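Local coordinates for quinoline 2-oxidoreductase large subunit (Pseudomonas putida, PDB 1T3Q), which carries the molybdenum and pterin cytosine dinucleotide cofactor of a xanthine dehydrogenase family enzyme that oxidises quinoline at carbon 2, at residues Trp331-Glu336 and Cys365-Tyr370; Gln97-Pro102 and Ala325-Pro330; Gly310-Leu315 and Gly346-Pro351; Gly185-Gln190 and Leu304-Asp309. All blocks are in the same frame, centred on the assembly; numbering follows the deposited sequence.

How the contacts relate
Contacts 1 and 2 share the loop between strand 312-322 and helix 337-342, their centres about 10 Å apart; contacts 3 and 4 lie together at the far end of the sheet that sends out this loop, both largely buried though farther from the chain centre, with Pro351 at an exposed rim. Contact 1, the most central, is buried beside the molybdenum site and relies on apolar side chains round an indole, with a bridging water. Contact 2, partly buried, ties the cofactor-binding part to the hammerhead domain by a hydroxyl, waters and a tyrosine face. Contact 4 is true strand pairing, whereas contact 3 has no direct hydrogen bond. Leu313, Ala314 and Ala305 join the two.

Contact 1 (Trp331-Glu336 and Cys365-Tyr370); sequences WTQLVE and CPIGAY. With SMO (dioxosulfidomolybdenum(VI) ion), chain O.
The indole of Trp331 meets Ala369 obliquely: the methyl CB lies 3.4 Å from CD1, on the pyrrole side of the ring system. The rings of Tyr545 and His260 also come up to this indole, at about 55° and 80° to its plane, and its NE1 is hydrogen-bonded to Ala259 O. A methyl suits position 369, since the chain runs too near the indole for much bulk. Val335 fills the next place with both branches. Its CG2, anti to the backbone N, reaches Ala369 CB at 3.8 Å, while CG1 (chi1 74°) is turned toward the carbonyl carbon of Gly368 and Ile367 CG2. An alanine here would lose both methyls and is likely to open a gap between Ala369 and Ile367.

These two loops belong to the molybdopterin-binding part of the xanthine dehydrogenase fold. The first contains an ST turn, in which Thr332 OG1 accepts from Leu334 N, and leads to Glu336 at the N-cap position of helix 337-342. The second ends at the metal pocket, where the carbonyl carbon of Tyr370 lies 3.4 Å from the sulfido ligand of molybdenum.

No direct hydrogen bond joins the loops; a water does so, giving one proton to Glu336 OE1 at 2.7 Å and one to Gly368 O at 2.8 Å, and accepting weakly from Tyr370 N. The carboxylate of Glu336 is further held by Gln298 and by the backbone N of Lys296. Its chain bends at chi2 and crosses that of Ile367 at about a right angle, Glu336 CG 4.2 Å from Ile367 CG1.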
loop_
_atom_site.group_PDB
_atom_site.type_symbol
_atom_site.label_atom_id
_atom_site.label_comp_id
_atom_site.label_asym_id
_atom_site.label_seq_id
_atom_site.Cartn_x
_atom_site.Cartn_y
_atom_site.Cartn_z
ATOM N N TRP B 331 12.005 -15.136 23.997
ATOM C CA TRP B 331 13.005 -16.102 24.454
ATOM C C TRP B 331 13.410 -16.051 25.922
ATOM O O TRP B 331 13.754 -17.083 26.501
ATOM C CB TRP B 331 14.261 -15.989 23.582
ATOM C CG TRP B 331 13.925 -15.778 22.136
ATOM C CD1 TRP B 331 14.233 -14.685 21.376
ATOM C CD2 TRP B 331 13.134 -16.635 21.304
ATOM N NE1 TRP B 331 13.678 -14.805 20.126
ATOM C CE2 TRP B 331 12.998 -15.991 20.053
ATOM C CE3 TRP B 331 12.524 -17.882 21.495
ATOM C CZ2 TRP B 331 12.272 -16.550 18.996
ATOM C CZ3 TRP B 331 11.801 -18.441 20.443
ATOM C CH2 TRP B 331 11.682 -17.772 19.208
ATOM N N THR B 332 13.369 -14.855 26.507
ATOM C CA THR B 332 13.749 -14.616 27.902
ATOM C C THR B 332 15.229 -14.890 28.119
ATOM O O THR B 332 15.962 -15.197 27.176
ATOM C CB THR B 332 12.916 -15.476 28.910
ATOM O OG1 THR B 332 13.391 -16.830 28.924
ATOM C CG2 THR B 332 11.442 -15.470 28.516
ATOM N N GLN B 333 15.673 -14.770 29.364
ATOM C CA GLN B 333 17.069 -15.002 29.683
ATOM C C GLN B 333 17.463 -16.472 29.533
ATOM O O GLN B 333 18.643 -16.812 29.606
ATOM C CB GLN B 333 17.367 -14.495 31.099
ATOM C CG GLN B 333 17.150 -12.985 31.220
ATOM C CD GLN B 333 17.558 -12.411 32.562
ATOM O OE1 GLN B 333 17.427 -11.206 32.794
ATOM N NE2 GLN B 333 18.051 -13.258 33.450
ATOM N N LEU B 334 16.478 -17.335 29.302
ATOM C CA LEU B 334 16.756 -18.762 29.136
ATOM C C LEU B 334 17.369 -19.022 27.762
ATOM O O LEU B 334 17.820 -20.132 27.473
ATOM C CB LEU B 334 15.473 -19.583 29.283
ATOM C CG LEU B 334 14.702 -19.461 30.602
ATOM C CD1 LEU B 334 13.624 -20.542 30.655
ATOM C CD2 LEU B 334 15.663 -19.613 31.779
ATOM N N VAL B 335 17.400 -17.982 26.933
ATOM C CA VAL B 335 17.930 -18.090 25.576
ATOM C C VAL B 335 19.416 -18.468 25.529
ATOM O O VAL B 335 19.898 -19.000 24.528
ATOM C CB VAL B 335 17.684 -16.765 24.791
ATOM C CG1 VAL B 335 18.618 -15.680 25.277
ATOM C CG2 VAL B 335 17.833 -17.002 23.296
ATOM N N GLU B 336 20.144 -18.208 26.610
ATOM C CA GLU B 336 21.561 -18.552 26.649
ATOM C C GLU B 336 21.868 -19.854 27.403
ATOM O O GLU B 336 21.744 -20.938 26.838
ATOM C CB GLU B 336 22.373 -17.391 27.227
ATOM C CG GLU B 336 22.560 -16.233 26.234
ATOM C CD GLU B 336 23.547 -16.571 25.119
ATOM O OE1 GLU B 336 23.477 -15.943 24.038
ATOM O OE2 GLU B 336 24.406 -17.453 25.327
ATOM N N CYS B 365 21.128 -3.805 29.110
ATOM C CA CYS B 365 19.970 -4.083 28.288
ATOM C C CYS B 365 19.764 -5.597 28.332
ATOM O O CYS B 365 20.711 -6.365 28.538
ATOM C CB CYS B 365 20.177 -3.600 26.853
ATOM S SG CYS B 365 21.212 -4.665 25.889
ATOM N N PRO B 366 18.517 -6.044 28.178
ATOM C CA PRO B 366 18.260 -7.483 28.215
ATOM C C PRO B 366 19.053 -8.308 27.215
ATOM O O PRO B 366 19.311 -7.878 26.086
ATOM C CB PRO B 366 16.745 -7.585 27.996
ATOM C CG PRO B 366 16.341 -6.241 27.464
ATOM C CD PRO B 366 17.262 -5.280 28.127
ATOM N N ILE B 367 19.462 -9.488 27.658
ATOM C CA ILE B 367 20.186 -10.404 26.798
ATOM C C ILE B 367 19.109 -10.929 25.858
ATOM O O ILE B 367 17.938 -10.991 26.225
ATOM C CB ILE B 367 20.809 -11.561 27.620
ATOM C CG1 ILE B 367 22.007 -12.143 26.870
ATOM C CG2 ILE B 367 19.772 -12.638 27.901
ATOM C CD1 ILE B 367 23.196 -11.196 26.799
ATOM N N GLY B 368 19.491 -11.291 24.639
ATOM C CA GLY B 368 18.508 -11.773 23.694
ATOM C C GLY B 368 19.093 -12.767 22.712
ATOM O O GLY B 368 20.276 -13.102 22.783
ATOM N N ALA B 369 18.258 -13.215 21.786
ATOM C CA ALA B 369 18.652 -14.194 20.784
ATOM C C ALA B 369 19.528 -13.634 19.676
ATOM O O ALA B 369 19.263 -12.565 19.138
ATOM C CB ALA B 369 17.410 -14.824 20.171
ATOM N N TYR B 370 20.581 -14.375 19.358
ATOM C CA TYR B 370 21.487 -14.033 18.274
ATOM C C TYR B 370 21.984 -15.366 17.726
ATOM O O TYR B 370 22.402 -16.243 18.483
ATOM C CB TYR B 370 22.657 -13.166 18.757
ATOM C CG TYR B 370 23.749 -12.945 17.719
ATOM C CD1 TYR B 370 23.437 -12.643 16.389
ATOM C CD2 TYR B 370 25.095 -13.015 18.077
ATOM C CE1 TYR B 370 24.442 -12.421 15.445
ATOM C CE2 TYR B 370 26.108 -12.788 17.143
ATOM C CZ TYR B 370 25.774 -12.494 15.830
ATOM O OH TYR B 370 26.775 -12.277 14.904
HETATM S S SMO O . 18.886 -16.290 16.644
HETATM MO MO SMO O . 17.817 -17.003 14.938
HETATM O OM2 SMO O . 17.402 -18.195 16.136
HETATM O OM1 SMO O . 16.580 -15.853 14.826
HETATM O O HOH W 1 21.562 -15.544 22.201
#

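Contact 2 (Gln97-Pro102 and Ala325-Pro330); sequences QTTIQP and AYNNLP
Thr99 and Tyr326 bring their CA atoms within 5.9 Å where the short strand 99-101 passes an irregular loop, without any bond from backbone to backbone. The contact joins two parts of the xanthine dehydrogenase fold, the alpha/beta hammerhead domain and the molybdopterin-binding domain. Its one clear direct hydrogen bond runs from Asn327 N to Thr99 OG1, 3.0 Å long and bent to 154°; a chi1 of 58° sets OG1 between the backbone N and the carbonyl carbon, where it meets Asn327 N. The same OG1 lies 2.6 Å from a water that probably donates to Asn327 O; threonine suits this place, its hydroxyl taking the loop N-H and meeting a water at once.

Gln101 is laid flat on Tyr326. Its extended chain crosses the ring, with CG 3.7 Å from the centroid in a CH-pi contact and the amide only 10° from parallel to the ring plane. Ala325 CB lies over the opposite face, offset toward the rim. A second water stands 2.8 Å from Gln101 OE1 and close to Asn327 O.

At the far end of the ring the phenol oxygen is hydrogen-bonded to Glu114 and Arg110, and beside it Pro102 CD lies 3.6 Å from Tyr326 OH.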
loop_
_atom_site.group_PDB
_atom_site.type_symbol
_atom_site.label_atom_id
_atom_site.label_comp_id
_atom_site.label_asym_id
_atom_site.label_seq_id
_atom_site.Cartn_x
_atom_site.Cartn_y
_atom_site.Cartn_z
ATOM N N GLN B 97 11.472 -16.377 37.161
ATOM C CA GLN B 97 10.924 -15.096 37.580
ATOM C C GLN B 97 10.444 -14.267 36.394
ATOM O O GLN B 97 11.235 -13.825 35.563
ATOM C CB GLN B 97 11.960 -14.295 38.370
ATOM C CG GLN B 97 12.266 -14.848 39.755
ATOM C CD GLN B 97 12.900 -13.806 40.649
ATOM O OE1 GLN B 97 14.125 -13.726 40.770
ATOM N NE2 GLN B 97 12.064 -12.981 41.266
ATOM N N THR B 98 9.135 -14.060 36.329
ATOM C CA THR B 98 8.529 -13.276 35.265
ATOM C C THR B 98 8.968 -11.825 35.384
ATOM O O THR B 98 9.212 -11.336 36.481
ATOM C CB THR B 98 6.988 -13.303 35.362
ATOM O OG1 THR B 98 6.513 -14.625 35.095
ATOM C CG2 THR B 98 6.368 -12.328 34.379
ATOM N N THR B 99 9.093 -11.145 34.253
ATOM C CA THR B 99 9.441 -9.734 34.282
ATOM C C THR B 99 8.440 -9.018 33.398
ATOM O O THR B 99 7.882 -9.602 32.471
ATOM C CB THR B 99 10.870 -9.440 33.752
ATOM O OG1 THR B 99 11.002 -9.924 32.410
ATOM C CG2 THR B 99 11.923 -10.086 34.647
ATOM N N ILE B 100 8.184 -7.760 33.723
ATOM C CA ILE B 100 7.285 -6.936 32.939
ATOM C C ILE B 100 8.141 -5.724 32.615
ATOM O O ILE B 100 8.482 -4.950 33.503
ATOM C CB ILE B 100 6.050 -6.497 33.758
ATOM C CG1 ILE B 100 5.271 -7.730 34.219
ATOM C CG2 ILE B 100 5.167 -5.590 32.914
ATOM C CD1 ILE B 100 3.975 -7.410 34.959
ATOM N N GLN B 101 8.535 -5.584 31.355
ATOM C CA GLN B 101 9.364 -4.451 30.984
ATOM C C GLN B 101 8.495 -3.294 30.543
ATOM O O GLN B 101 7.740 -3.402 29.575
ATOM C CB GLN B 101 10.334 -4.821 29.857
ATOM C CG GLN B 101 11.146 -3.631 29.361
ATOM C CD GLN B 101 12.146 -3.994 28.277
ATOM O OE1 GLN B 101 12.198 -5.137 27.813
ATOM N NE2 GLN B 101 12.943 -3.017 27.861
ATOM N N PRO B 102 8.583 -2.161 31.254
ATOM C CA PRO B 102 7.763 -1.021 30.859
ATOM C C PRO B 102 8.296 -0.472 29.535
ATOM O O PRO B 102 9.502 -0.520 29.279
ATOM C CB PRO B 102 7.945 -0.055 32.022
ATOM C CG PRO B 102 9.377 -0.289 32.418
ATOM C CD PRO B 102 9.492 -1.812 32.364
ATOM N N ALA B 325 18.543 -6.345 32.566
ATOM C CA ALA B 325 17.467 -5.907 33.449
ATOM C C ALA B 325 16.124 -6.613 33.359
ATOM O O ALA B 325 15.401 -6.674 34.356
ATOM C CB ALA B 325 17.253 -4.403 33.275
ATOM N N TYR B 326 15.781 -7.128 32.180
ATOM C CA TYR B 326 14.500 -7.804 31.981
ATOM C C TYR B 326 14.664 -9.042 31.107
ATOM O O TYR B 326 15.744 -9.307 30.572
ATOM C CB TYR B 326 13.512 -6.878 31.264
ATOM C CG TYR B 326 13.360 -5.495 31.861
ATOM C CD1 TYR B 326 12.557 -5.281 32.983
ATOM C CD2 TYR B 326 14.013 -4.399 31.296
ATOM C CE1 TYR B 326 12.405 -4.004 33.527
ATOM C CE2 TYR B 326 13.872 -3.117 31.835
ATOM C CZ TYR B 326 13.064 -2.929 32.951
ATOM O OH TYR B 326 12.919 -1.666 33.485
ATOM N N ASN B 327 13.573 -9.787 30.964
ATOM C CA ASN B 327 13.555 -10.956 30.102
ATOM C C ASN B 327 13.048 -10.433 28.769
ATOM O O ASN B 327 12.038 -9.733 28.725
ATOM C CB ASN B 327 12.558 -12.012 30.593
ATOM C CG ASN B 327 13.055 -12.785 31.791
ATOM O OD1 ASN B 327 12.500 -12.674 32.885
ATOM N ND2 ASN B 327 14.094 -13.583 31.593
ATOM N N ASN B 328 13.747 -10.751 27.687
ATOM C CA ASN B 328 13.295 -10.334 26.369
ATOM C C ASN B 328 12.091 -11.219 26.060
ATOM O O ASN B 328 11.953 -12.304 26.628
ATOM C CB ASN B 328 14.372 -10.611 25.317
ATOM C CG ASN B 328 14.636 -12.099 25.143
ATOM O OD1 ASN B 328 15.610 -12.639 25.666
ATOM N ND2 ASN B 328 13.748 -12.771 24.423
ATOM N N LEU B 329 11.222 -10.763 25.168
ATOM C CA LEU B 329 10.067 -11.557 24.759
ATOM C C LEU B 329 10.381 -11.907 23.302
ATOM O O LEU B 329 10.722 -11.021 22.523
ATOM C CB LEU B 329 8.789 -10.718 24.826
ATOM C CG LEU B 329 7.438 -11.303 25.276
ATOM C CD1 LEU B 329 6.381 -10.946 24.247
ATOM C CD2 LEU B 329 7.508 -12.806 25.492
ATOM N N PRO B 330 10.199 -13.178 22.899
ATOM C CA PRO B 330 9.706 -14.318 23.681
ATOM C C PRO B 330 10.713 -15.324 24.251
ATOM O O PRO B 330 10.310 -16.265 24.932
ATOM C CB PRO B 330 8.781 -15.000 22.693
ATOM C CG PRO B 330 9.638 -14.934 21.422
ATOM C CD PRO B 330 10.229 -13.515 21.460
HETATM O O HOH W 2 9.987 -8.461 30.490
HETATM O O HOH W 3 10.938 -7.666 27.487
#

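Contact 3 (Gly310-Leu315 and Gly346-Pro351); sequences GRFLAL and GVYKVP
Tyr348 OH is hydrogen-bonded to Glu383 OE1 and more weakly to Arg401 NE, which holds the far end of the ring that takes the edge of Phe312. The two rings form an offset edge-to-face pair, their centroids 5.7 Å apart and their planes at 69°. Phe312 CE2 makes the closest approach, 3.8 Å from Tyr348 CD1. Val347 CG1 covers the opposite face of Tyr348, over its centre, so the tyrosine is held between an aromatic edge and a methyl. A chi1 of -55° sets the phenylalanine ring beside its own backbone N and turns it toward the other segment; Ile386 of helix 375-393 packs against both side chains.

The contact lies at one end of a mixed sheet in the molybdopterin-binding domain. Residues 346-351 are the approach to strand 352-360, which runs parallel to strand 312-322; that pairing begins where Leu315 bonds to Ala352 and Ser354. Leu313 and Ala314 form a classic beta bulge opposite Ala305 on the neighbouring strand.

Before the parallel pairing starts, apolar carbon fills the space between the chains. Val350 sends its branches to different neighbours: CG1, anti to the backbone N (chi1 -174°), lies 3.6 Å from Leu315 N and 3.9 Å from Leu315 CB, while CG2 touches Phe312 CD2 at 4.1 Å. Beta-branching suits this place between a backbone and a ring. Pro351, having no N-H to offer, lays CD 3.4 Å from Phe312 O and CG 3.5 Å from Leu313 O.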
loop_
_atom_site.group_PDB
_atom_site.type_symbol
_atom_site.label_atom_id
_atom_site.label_comp_id
_atom_site.label_asym_id
_atom_site.label_seq_id
_atom_site.Cartn_x
_atom_site.Cartn_y
_atom_site.Cartn_z
ATOM N N GLY B 310 41.040 -41.919 26.177
ATOM C CA GLY B 310 40.371 -40.706 25.742
ATOM C C GLY B 310 38.856 -40.785 25.792
ATOM O O GLY B 310 38.170 -39.865 25.347
ATOM N N ARG B 311 38.326 -41.883 26.324
ATOM C CA ARG B 311 36.878 -42.049 26.429
ATOM C C ARG B 311 36.373 -41.135 27.538
ATOM O O ARG B 311 36.911 -41.141 28.647
ATOM C CB ARG B 311 36.524 -43.508 26.750
ATOM C CG ARG B 311 35.026 -43.785 26.817
ATOM N N PHE B 312 35.341 -40.349 27.236
ATOM C CA PHE B 312 34.781 -39.418 28.209
ATOM C C PHE B 312 34.036 -40.141 29.319
ATOM O O PHE B 312 33.128 -40.929 29.059
ATOM C CB PHE B 312 33.827 -38.429 27.529
ATOM C CG PHE B 312 34.440 -37.674 26.384
ATOM C CD1 PHE B 312 35.808 -37.419 26.349
ATOM C CD2 PHE B 312 33.642 -37.199 25.349
ATOM C CE1 PHE B 312 36.374 -36.697 25.294
ATOM C CE2 PHE B 312 34.194 -36.475 24.287
ATOM C CZ PHE B 312 35.563 -36.225 24.261
ATOM N N LEU B 313 34.413 -39.855 30.559
ATOM C CA LEU B 313 33.783 -40.485 31.714
ATOM C C LEU B 313 32.760 -39.572 32.375
ATOM O O LEU B 313 31.798 -40.045 32.992
ATOM C CB LEU B 313 34.849 -40.865 32.740
ATOM C CG LEU B 313 35.936 -41.821 32.252
ATOM C CD1 LEU B 313 36.934 -42.067 33.381
ATOM C CD2 LEU B 313 35.301 -43.130 31.787
ATOM N N ALA B 314 32.962 -38.266 32.250
ATOM C CA ALA B 314 32.047 -37.315 32.862
ATOM C C ALA B 314 32.247 -35.898 32.361
ATOM O O ALA B 314 33.347 -35.508 31.971
ATOM C CB ALA B 314 32.213 -37.343 34.377
ATOM N N LEU B 315 31.165 -35.133 32.378
ATOM C CA LEU B 315 31.217 -33.738 31.974
ATOM C C LEU B 315 30.448 -32.920 32.995
ATOM O O LEU B 315 29.280 -33.189 33.290
ATOM C CB LEU B 315 30.613 -33.541 30.583
ATOM C CG LEU B 315 30.663 -32.098 30.054
ATOM C CD1 LEU B 315 30.538 -32.095 28.546
ATOM C CD2 LEU B 315 29.549 -31.272 30.680
ATOM N N GLY B 346 26.253 -32.424 23.095
ATOM C CA GLY B 346 26.367 -32.409 21.655
ATOM C C GLY B 346 26.273 -33.774 20.997
ATOM O O GLY B 346 25.302 -34.510 21.157
ATOM N N VAL B 347 27.328 -34.112 20.274
ATOM C CA VAL B 347 27.417 -35.341 19.503
ATOM C C VAL B 347 28.068 -36.530 20.227
ATOM O O VAL B 347 28.191 -37.623 19.662
ATOM C CB VAL B 347 28.203 -34.995 18.208
ATOM C CG1 VAL B 347 29.510 -35.736 18.141
ATOM C CG2 VAL B 347 27.344 -35.212 17.014
ATOM N N TYR B 348 28.436 -36.330 21.488
ATOM C CA TYR B 348 29.159 -37.345 22.239
ATOM C C TYR B 348 28.416 -38.165 23.279
ATOM O O TYR B 348 27.372 -37.766 23.786
ATOM C CB TYR B 348 30.357 -36.674 22.910
ATOM C CG TYR B 348 31.120 -35.752 21.982
ATOM C CD1 TYR B 348 32.076 -36.251 21.099
ATOM C CD2 TYR B 348 30.862 -34.380 21.969
ATOM C CE1 TYR B 348 32.762 -35.402 20.226
ATOM C CE2 TYR B 348 31.537 -33.526 21.103
ATOM C CZ TYR B 348 32.485 -34.041 20.236
ATOM O OH TYR B 348 33.152 -33.192 19.380
ATOM N N LYS B 349 28.992 -39.320 23.593
ATOM C CA LYS B 349 28.445 -40.219 24.593
ATOM C C LYS B 349 29.207 -39.974 25.897
ATOM O O LYS B 349 30.393 -40.279 26.006
ATOM C CB LYS B 349 28.598 -41.675 24.132
ATOM C CG LYS B 349 27.768 -42.003 22.892
ATOM C CD LYS B 349 27.811 -43.483 22.516
ATOM C CE LYS B 349 29.158 -43.897 21.950
ATOM N NZ LYS B 349 29.152 -45.327 21.513
ATOM N N VAL B 350 28.519 -39.390 26.873
ATOM C CA VAL B 350 29.100 -39.088 28.179
ATOM C C VAL B 350 28.120 -39.653 29.203
ATOM O O VAL B 350 27.043 -39.099 29.410
ATOM C CB VAL B 350 29.243 -37.558 28.389
ATOM C CG1 VAL B 350 29.992 -37.281 29.684
ATOM C CG2 VAL B 350 29.975 -36.934 27.203
ATOM N N PRO B 351 28.490 -40.760 29.865
ATOM C CA PRO B 351 27.650 -41.428 30.866
ATOM C C PRO B 351 27.274 -40.673 32.141
ATOM O O PRO B 351 26.177 -40.866 32.668
ATOM C CB PRO B 351 28.427 -42.707 31.156
ATOM C CG PRO B 351 29.842 -42.254 31.035
ATOM C CD PRO B 351 29.814 -41.404 29.783
#

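Contact 4 (Gly185-Gln190 and Leu304-Asp309); sequences GVVRGQ and LAFDGD
Gly185 and Phe306 form a hydrogen-bonded pair between antiparallel strands of the mixed sheet in the molybdopterin-binding domain. Four backbone hydrogen bonds hold the strands. Gly185 N gives to Phe306 O at 3.0 Å, and the return bond, Phe306 N to Gly185 O, arrives 38° out of the carbonyl plane. Val187 and Leu304 make the next such pair, with Leu304 N to Val187 O the shortest rung at 2.8 Å. Between them Val186 and Ala305 are a non-hydrogen-bonded pair, where CA-H groups point at the carbonyls of Leu304 and Gly185.

Aromatic contact covers the glycine. A chi1 of 50° swings the Phe306 ring over Gly185 of the neighbouring strand, whose CA sits over its face in a CH-pi contact, 3.9 Å from the centroid. With the ring there, a CB at 185 would fall 2.3 Å from Phe306 CE1, a clash that glycine avoids. An alanine in place of Phe306 would probably leave the glycine backbone uncovered and Val187 CG1 without its aromatic neighbour.

Apolar contact continues on the same face of the sheet: Val187 CG1 meets the ring edge at Phe306 CE2, 3.8 Å away, and CG2 lies alongside Leu304 CB at 3.6 Å. Helix 375-393 packs against Val187 and Phe306.

Beyond the strand the chain reverses through an Asx turn: Asp307 OD2, which also takes the N-H of Arg311, is met from 51° above the carboxylate plane by Asp309 N at 2.8 Å.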
loop_
_atom_site.group_PDB
_atom_site.type_symbol
_atom_site.label_atom_id
_atom_site.label_comp_id
_atom_site.label_asym_id
_atom_site.label_seq_id
_atom_site.Cartn_x
_atom_site.Cartn_y
_atom_site.Cartn_z
ATOM N N GLY B 185 42.577 -38.977 33.304
ATOM C CA GLY B 185 42.805 -37.606 32.903
ATOM C C GLY B 185 41.658 -36.666 33.189
ATOM O O GLY B 185 40.499 -37.071 33.312
ATOM N N VAL B 186 41.997 -35.387 33.295
ATOM C CA VAL B 186 41.014 -34.350 33.550
ATOM C C VAL B 186 41.466 -33.049 32.898
ATOM O O VAL B 186 42.653 -32.735 32.885
ATOM C CB VAL B 186 40.849 -34.078 35.069
ATOM C CG1 VAL B 186 39.990 -32.842 35.285
ATOM C CG2 VAL B 186 40.225 -35.287 35.761
ATOM N N VAL B 187 40.512 -32.316 32.336
ATOM C CA VAL B 187 40.777 -31.011 31.745
ATOM C C VAL B 187 39.632 -30.143 32.224
ATOM O O VAL B 187 38.482 -30.590 32.259
ATOM C CB VAL B 187 40.791 -31.028 30.194
ATOM C CG1 VAL B 187 42.042 -31.736 29.699
ATOM C CG2 VAL B 187 39.531 -31.691 29.651
ATOM N N ARG B 188 39.942 -28.910 32.608
ATOM C CA ARG B 188 38.923 -27.999 33.100
ATOM C C ARG B 188 39.195 -26.595 32.594
ATOM O O ARG B 188 40.327 -26.245 32.263
ATOM C CB ARG B 188 38.917 -27.990 34.634
ATOM C CG ARG B 188 39.110 -29.372 35.244
ATOM C CD ARG B 188 38.950 -29.390 36.762
ATOM N NE ARG B 188 37.588 -29.733 37.161
ATOM C CZ ARG B 188 37.284 -30.484 38.215
ATOM N NH1 ARG B 188 38.246 -30.977 38.987
ATOM N NH2 ARG B 188 36.015 -30.755 38.493
ATOM N N GLY B 189 38.145 -25.795 32.531
ATOM C CA GLY B 189 38.304 -24.432 32.080
ATOM C C GLY B 189 37.189 -23.547 32.580
ATOM O O GLY B 189 36.070 -24.002 32.832
ATOM N N GLN B 190 37.511 -22.274 32.753
ATOM C CA GLN B 190 36.522 -21.304 33.178
ATOM C C GLN B 190 36.351 -20.408 31.959
ATOM O O GLN B 190 37.010 -19.376 31.816
ATOM C CB GLN B 190 37.028 -20.532 34.394
ATOM C CG GLN B 190 37.379 -21.455 35.558
ATOM C CD GLN B 190 37.661 -20.705 36.842
ATOM O OE1 GLN B 190 38.446 -19.757 36.860
ATOM N NE2 GLN B 190 37.026 -21.132 37.929
ATOM N N LEU B 304 35.985 -31.909 32.172
ATOM C CA LEU B 304 35.820 -33.148 31.427
ATOM C C LEU B 304 36.777 -34.194 31.978
ATOM O O LEU B 304 37.974 -33.952 32.096
ATOM C CB LEU B 304 36.110 -32.914 29.941
ATOM C CG LEU B 304 36.024 -34.110 28.987
ATOM C CD1 LEU B 304 34.591 -34.620 28.917
ATOM C CD2 LEU B 304 36.493 -33.679 27.595
ATOM N N ALA B 305 36.238 -35.350 32.338
ATOM C CA ALA B 305 37.047 -36.442 32.866
ATOM C C ALA B 305 37.099 -37.508 31.780
ATOM O O ALA B 305 36.110 -37.732 31.091
ATOM C CB ALA B 305 36.410 -37.004 34.132
ATOM N N PHE B 306 38.246 -38.161 31.623
ATOM C CA PHE B 306 38.388 -39.183 30.595
ATOM C C PHE B 306 39.378 -40.271 30.989
ATOM O O PHE B 306 40.224 -40.068 31.856
ATOM C CB PHE B 306 38.804 -38.525 29.273
ATOM C CG PHE B 306 39.981 -37.593 29.398
ATOM C CD1 PHE B 306 41.275 -38.050 29.189
ATOM C CD2 PHE B 306 39.788 -36.253 29.729
ATOM C CE1 PHE B 306 42.367 -37.184 29.304
ATOM C CE2 PHE B 306 40.868 -35.383 29.847
ATOM C CZ PHE B 306 42.161 -35.847 29.634
ATOM N N ASP B 307 39.274 -41.432 30.351
ATOM C CA ASP B 307 40.179 -42.525 30.669
ATOM C C ASP B 307 41.438 -42.486 29.803
ATOM O O ASP B 307 41.591 -41.605 28.953
ATOM C CB ASP B 307 39.453 -43.879 30.558
ATOM C CG ASP B 307 39.159 -44.295 29.123
ATOM O OD1 ASP B 307 38.388 -45.266 28.947
ATOM O OD2 ASP B 307 39.696 -43.687 28.174
ATOM N N GLY B 308 42.336 -43.439 30.033
ATOM C CA GLY B 308 43.588 -43.485 29.299
ATOM C C GLY B 308 43.483 -43.594 27.794
ATOM O O GLY B 308 44.462 -43.360 27.087
ATOM N N ASP B 309 42.303 -43.950 27.302
ATOM C CA ASP B 309 42.077 -44.093 25.869
ATOM C C ASP B 309 41.376 -42.862 25.300
ATOM O O ASP B 309 41.144 -42.774 24.094
ATOM C CB ASP B 309 41.234 -45.341 25.604
ATOM C CG ASP B 309 41.977 -46.625 25.925
ATOM O OD1 ASP B 309 41.325 -47.595 26.375
ATOM O OD2 ASP B 309 43.210 -46.666 25.718
#